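Local coordinates for mariner Mos1 transposase (Drosophila mauritiana, PDB 4MDB), which catalyses cut-and-paste movement of the Mos1 transposon, its RNase H-like catalytic domain using divalent metal ions to cleave and join DNA, at residues His173-Glu177 against Gln178-Ser182; Glu92-Asn95 against Ala96-Gln100. The protein carries 1 engineered substitution. All coordinates share one frame; numbering follows the deposited sequence.

From the N terminus, the chain reaches contact 2 first, where the loop that follows strand 81-87 turns into helix 96-113. Contact 1 comes later, where helix 162-175 gives way to a short linker that leads on to helix 183-196. The two lie in series, neither nested nor crossed, with centres about 25 Å apart and nearest atoms about 13 Å apart. Each is local: contact 2 closes the turn that starts a helix, contact 1 is a turn between two helices. They bring a helix start and an inter-helix linker against the central sheet of the RNase H-like domain: V94 and Y99 reach strands 69-78 and 32-42, and F180 of the linker reaches strand 32-42.

Contact 1. Residues His173-Glu177 against Gln178-Ser182; sequences HALAE and QRFDS
The ring of F180 meets L175 at its edge: CD2 of L175 lies near the ring plane, 3.6 Å from CE2 of F180, and the two side chains cross at about a right angle. One face of the same ring carries CB of Q178, offset toward the rim. The guanidinium of R179 is also used at its edge. R179 NH1 donates to A176 O and to Q178 O, each at 3.0 Å, and both oxygens lie close to the guanidinium plane, although NH1 sits above the plane of each carbonyl. One nitrogen thus bridges the carbonyls of A176 and Q178, two residues apart, which should limit rotation of the group. The bend at chi2 (-68°) folds the long chain back over the turn instead of letting it run outward, and arginine is suited to this by its length and by an NH1 whose two N-H bonds can serve two acceptors in the guanidinium plane.

The backbone beneath is a type I beta turn from L175 to Q178, closed by Q178 N donating to L175 O at 2.9 Å. Q178 presents its methylenes here, with CG 3.8 Å from A174 O. L175, first residue of the turn, and F180, just past it, supply the apolar side of this mostly exposed stretch, and H173, important for base-specific DNA binding, lies two residues before L175 on helix 162-175.

S182 caps helix 183-196, whose W189 packs edge-to-face on F180 and also touches L175 and Q178, while I40 and F42 bring strand 32-42 against F180.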
loop_
_atom_site.group_PDB
_atom_site.type_symbol
_atom_site.label_atom_id
_atom_site.label_comp_id
_atom_site.label_asym_id
_atom_site.label_seq_id
_atom_site.Cartn_x
_atom_site.Cartn_y
_atom_site.Cartn_z
ATOM N N HIS A 173 11.521 -9.458 7.285
ATOM C CA HIS A 173 12.351 -10.599 7.667
ATOM C C HIS A 173 13.632 -10.697 6.876
ATOM O O HIS A 173 14.706 -10.977 7.435
ATOM C CB HIS A 173 11.547 -11.908 7.619
ATOM C CG HIS A 173 10.295 -11.855 8.424
ATOM N ND1 HIS A 173 10.278 -11.462 9.754
ATOM C CD2 HIS A 173 9.002 -12.101 8.095
ATOM C CE1 HIS A 173 9.043 -11.526 10.218
ATOM N NE2 HIS A 173 8.253 -11.901 9.228
ATOM N N ALA A 174 13.557 -10.436 5.583
ATOM C CA ALA A 174 14.750 -10.509 4.747
ATOM C C ALA A 174 15.676 -9.325 5.031
ATOM O O ALA A 174 16.885 -9.467 5.061
ATOM C CB ALA A 174 14.365 -10.527 3.293
ATOM N N LEU A 175 15.102 -8.154 5.276
ATOM C CA LEU A 175 15.853 -6.964 5.548
ATOM C C LEU A 175 16.716 -7.126 6.771
ATOM O O LEU A 175 17.801 -6.561 6.830
ATOM C CB LEU A 175 15.016 -5.706 5.733
ATOM C CG LEU A 175 14.469 -5.161 4.429
ATOM C CD1 LEU A 175 13.412 -4.128 4.754
ATOM C CD2 LEU A 175 15.549 -4.471 3.598
ATOM N N ALA A 176 16.231 -7.886 7.743
ATOM C CA ALA A 176 16.901 -7.931 9.040
ATOM C C ALA A 176 18.250 -8.615 8.922
ATOM O O ALA A 176 19.069 -8.501 9.817
ATOM C CB ALA A 176 16.027 -8.653 10.054
ATOM N N GLU A 177 18.446 -9.374 7.863
ATOM C CA GLU A 177 19.726 -9.995 7.582
ATOM C C GLU A 177 20.691 -9.133 6.718
ATOM O O GLU A 177 21.818 -9.537 6.538
ATOM C CB GLU A 177 19.481 -11.360 6.919
ATOM C CG GLU A 177 18.777 -12.365 7.844
ATOM C CD GLU A 177 19.669 -12.810 9.012
ATOM O OE1 GLU A 177 20.648 -13.567 8.772
ATOM O OE2 GLU A 177 19.418 -12.403 10.171
ATOM N N GLN A 178 20.257 -7.966 6.212
ATOM C CA GLN A 178 21.080 -7.085 5.389
ATOM C C GLN A 178 21.769 -6.032 6.231
ATOM O O GLN A 178 21.234 -5.630 7.242
ATOM C CB GLN A 178 20.242 -6.404 4.291
ATOM C CG GLN A 178 19.632 -7.407 3.325
ATOM C CD GLN A 178 20.689 -8.226 2.560
ATOM O OE1 GLN A 178 21.735 -7.701 2.096
ATOM N NE2 GLN A 178 20.419 -9.492 2.408
ATOM N N ARG A 179 22.988 -5.633 5.826
ATOM C CA ARG A 179 23.654 -4.442 6.357
ATOM C C ARG A 179 24.092 -3.584 5.181
ATOM O O ARG A 179 25.229 -3.678 4.615
ATOM C CB ARG A 179 24.823 -4.807 7.270
ATOM C CG ARG A 179 24.418 -5.624 8.493
ATOM C CD ARG A 179 23.576 -4.792 9.481
ATOM N NE ARG A 179 23.330 -5.511 10.745
ATOM C CZ ARG A 179 22.306 -6.332 10.983
ATOM N NH1 ARG A 179 21.377 -6.552 10.060
ATOM N NH2 ARG A 179 22.207 -6.955 12.156
ATOM N N PHE A 180 23.164 -2.736 4.797
ATOM C CA PHE A 180 23.340 -1.907 3.642
ATOM C C PHE A 180 24.399 -0.812 3.829
ATOM O O PHE A 180 24.591 -0.256 4.914
ATOM C CB PHE A 180 22.010 -1.320 3.206
ATOM C CG PHE A 180 21.034 -2.352 2.691
ATOM C CD1 PHE A 180 21.359 -3.210 1.643
ATOM C CD2 PHE A 180 19.766 -2.446 3.250
ATOM C CE1 PHE A 180 20.451 -4.119 1.166
ATOM C CE2 PHE A 180 18.855 -3.356 2.762
ATOM C CZ PHE A 180 19.189 -4.214 1.747
ATOM N N ASP A 181 25.084 -0.565 2.720
ATOM C CA ASP A 181 26.256 0.281 2.668
ATOM C C ASP A 181 25.875 1.571 2.022
ATOM O O ASP A 181 26.317 2.628 2.423
ATOM C CB ASP A 181 27.324 -0.418 1.809
ATOM C CG ASP A 181 28.732 -0.047 2.203
ATOM O OD1 ASP A 181 29.006 0.115 3.415
ATOM O OD2 ASP A 181 29.574 0.045 1.286
ATOM N N SER A 182 25.059 1.470 0.987
ATOM C CA SER A 182 24.758 2.611 0.151
ATOM C C SER A 182 23.279 2.660 -0.201
ATOM O O SER A 182 22.560 1.646 -0.218
ATOM C CB SER A 182 25.589 2.562 -1.139
ATOM O OG SER A 182 25.223 1.469 -1.987
#

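Contact 2. Residues Glu92-Asn95 against Ala96-Gln100; sequences ETVN and AARYQ. Engineered in segment 96-100: A96 (natural residue Thr).
N95 OD1 accepts from R98 N at 2.9 Å, nearly straight along the amide C=O, and makes N95 the N-cap of helix 96-113. Its CG stands between the backbone N and the carbonyl carbon (chi1 58°), which turns the amide back over the first helical turn; asparagine has the short reach this requires. The backbone adds Y99 N to N95 O, also 2.9 Å.

R98 then runs back along the incoming loop. Its guanidinium stacks on the carboxylate of E92, the planes 14° apart, with E92 OE2 over one face and 3.4 Å from R98 NH1. This salt bridge rests on charge alone, since no N-H points at that oxygen. Arginine suits the place because its aliphatic part can follow the loop, R98 CD coming 4.0 Å from T93 O, before the flat charged end meets the acid. A96, an engineered residue, opens the helix.

On another side V94 CG1 packs on Y99 CB at 3.9 Å, an apolar pair turned toward the sheet. V94 reaches M72 and C74 of strand 69-78, while Y99 bonds through OH to H128, stacks on H134 and touches W76 and E37, setting the helix start beside strand 32-42, which carries the metal ligand D36, and beside H128, next in sequence to the metal ligand D129.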
loop_
_atom_site.group_PDB
_atom_site.type_symbol
_atom_site.label_atom_id
_atom_site.label_comp_id
_atom_site.label_asym_id
_atom_site.label_seq_id
_atom_site.Cartn_x
_atom_site.Cartn_y
_atom_site.Cartn_z
ATOM N N GLU A 92 15.136 12.166 4.032
ATOM C CA GLU A 92 14.023 12.949 3.445
ATOM C C GLU A 92 12.696 12.172 3.558
ATOM O O GLU A 92 12.658 10.938 3.553
ATOM C CB GLU A 92 14.410 13.484 2.040
ATOM C CG GLU A 92 13.543 13.240 0.805
ATOM C CD GLU A 92 14.344 13.455 -0.504
ATOM O OE1 GLU A 92 15.218 14.361 -0.510
ATOM O OE2 GLU A 92 14.142 12.715 -1.520
ATOM N N THR A 93 11.635 12.937 3.743
ATOM C CA THR A 93 10.342 12.439 4.143
ATOM C C THR A 93 9.383 12.734 2.972
ATOM O O THR A 93 9.698 13.527 2.093
ATOM C CB THR A 93 9.933 13.218 5.429
ATOM O OG1 THR A 93 9.038 12.434 6.220
ATOM C CG2 THR A 93 9.352 14.598 5.099
ATOM N N VAL A 94 8.252 12.048 2.937
ATOM C CA VAL A 94 7.132 12.388 2.037
ATOM C C VAL A 94 6.224 13.504 2.571
ATOM O O VAL A 94 5.560 13.358 3.589
ATOM C CB VAL A 94 6.243 11.153 1.841
ATOM C CG1 VAL A 94 5.011 11.495 1.008
ATOM C CG2 VAL A 94 7.083 10.061 1.185
ATOM N N ASN A 95 6.187 14.603 1.853
ATOM C CA ASN A 95 5.254 15.689 2.145
ATOM C C ASN A 95 4.174 15.745 1.055
ATOM O O ASN A 95 4.223 14.962 0.074
ATOM C CB ASN A 95 5.998 17.022 2.236
ATOM C CG ASN A 95 6.776 17.372 0.974
ATOM O OD1 ASN A 95 6.519 16.870 -0.105
ATOM N ND2 ASN A 95 7.744 18.283 1.120
ATOM N N ALA A 96 3.266 16.704 1.192
ATOM C CA ALA A 96 2.168 16.868 0.230
ATOM C C ALA A 96 2.630 16.941 -1.260
ATOM O O ALA A 96 2.074 16.219 -2.150
ATOM C CB ALA A 96 1.302 18.059 0.655
ATOM N N ALA A 97 3.661 17.752 -1.569
ATOM C CA ALA A 97 4.093 17.955 -2.940
ATOM C C ALA A 97 4.766 16.725 -3.527
ATOM O O ALA A 97 4.609 16.400 -4.719
ATOM C CB ALA A 97 5.046 19.170 -3.046
ATOM N N ARG A 98 5.528 16.046 -2.674
ATOM C CA ARG A 98 6.193 14.830 -3.086
ATOM C C ARG A 98 5.188 13.748 -3.360
ATOM O O ARG A 98 5.369 13.014 -4.328
ATOM C CB ARG A 98 7.172 14.327 -2.060
ATOM C CG ARG A 98 7.978 13.164 -2.667
ATOM C CD ARG A 98 9.097 12.717 -1.747
ATOM N NE ARG A 98 9.961 13.852 -1.430
ATOM C CZ ARG A 98 10.986 14.235 -2.177
ATOM N NH1 ARG A 98 11.333 13.559 -3.286
ATOM N NH2 ARG A 98 11.691 15.292 -1.784
ATOM N N TYR A 99 4.158 13.653 -2.529
ATOM C CA TYR A 99 3.175 12.544 -2.714
ATOM C C TYR A 99 2.397 12.792 -4.026
ATOM O O TYR A 99 2.101 11.827 -4.756
ATOM C CB TYR A 99 2.213 12.387 -1.543
ATOM C CG TYR A 99 1.518 11.061 -1.547
ATOM C CD1 TYR A 99 2.186 9.926 -1.422
ATOM C CD2 TYR A 99 0.143 10.994 -1.631
ATOM C CE1 TYR A 99 1.506 8.695 -1.407
ATOM C CE2 TYR A 99 -0.521 9.774 -1.648
ATOM C CZ TYR A 99 0.195 8.644 -1.487
ATOM O OH TYR A 99 -0.443 7.385 -1.430
ATOM N N GLN A 100 2.059 14.059 -4.293
ATOM C CA GLN A 100 1.336 14.402 -5.507
ATOM C C GLN A 100 2.131 13.983 -6.715
ATOM O O GLN A 100 1.602 13.341 -7.620
ATOM C CB GLN A 100 1.064 15.919 -5.509
ATOM C CG GLN A 100 0.517 16.560 -6.748
ATOM C CD GLN A 100 0.030 17.948 -6.364
ATOM O OE1 GLN A 100 0.776 18.764 -5.801
ATOM N NE2 GLN A 100 -1.232 18.175 -6.554
#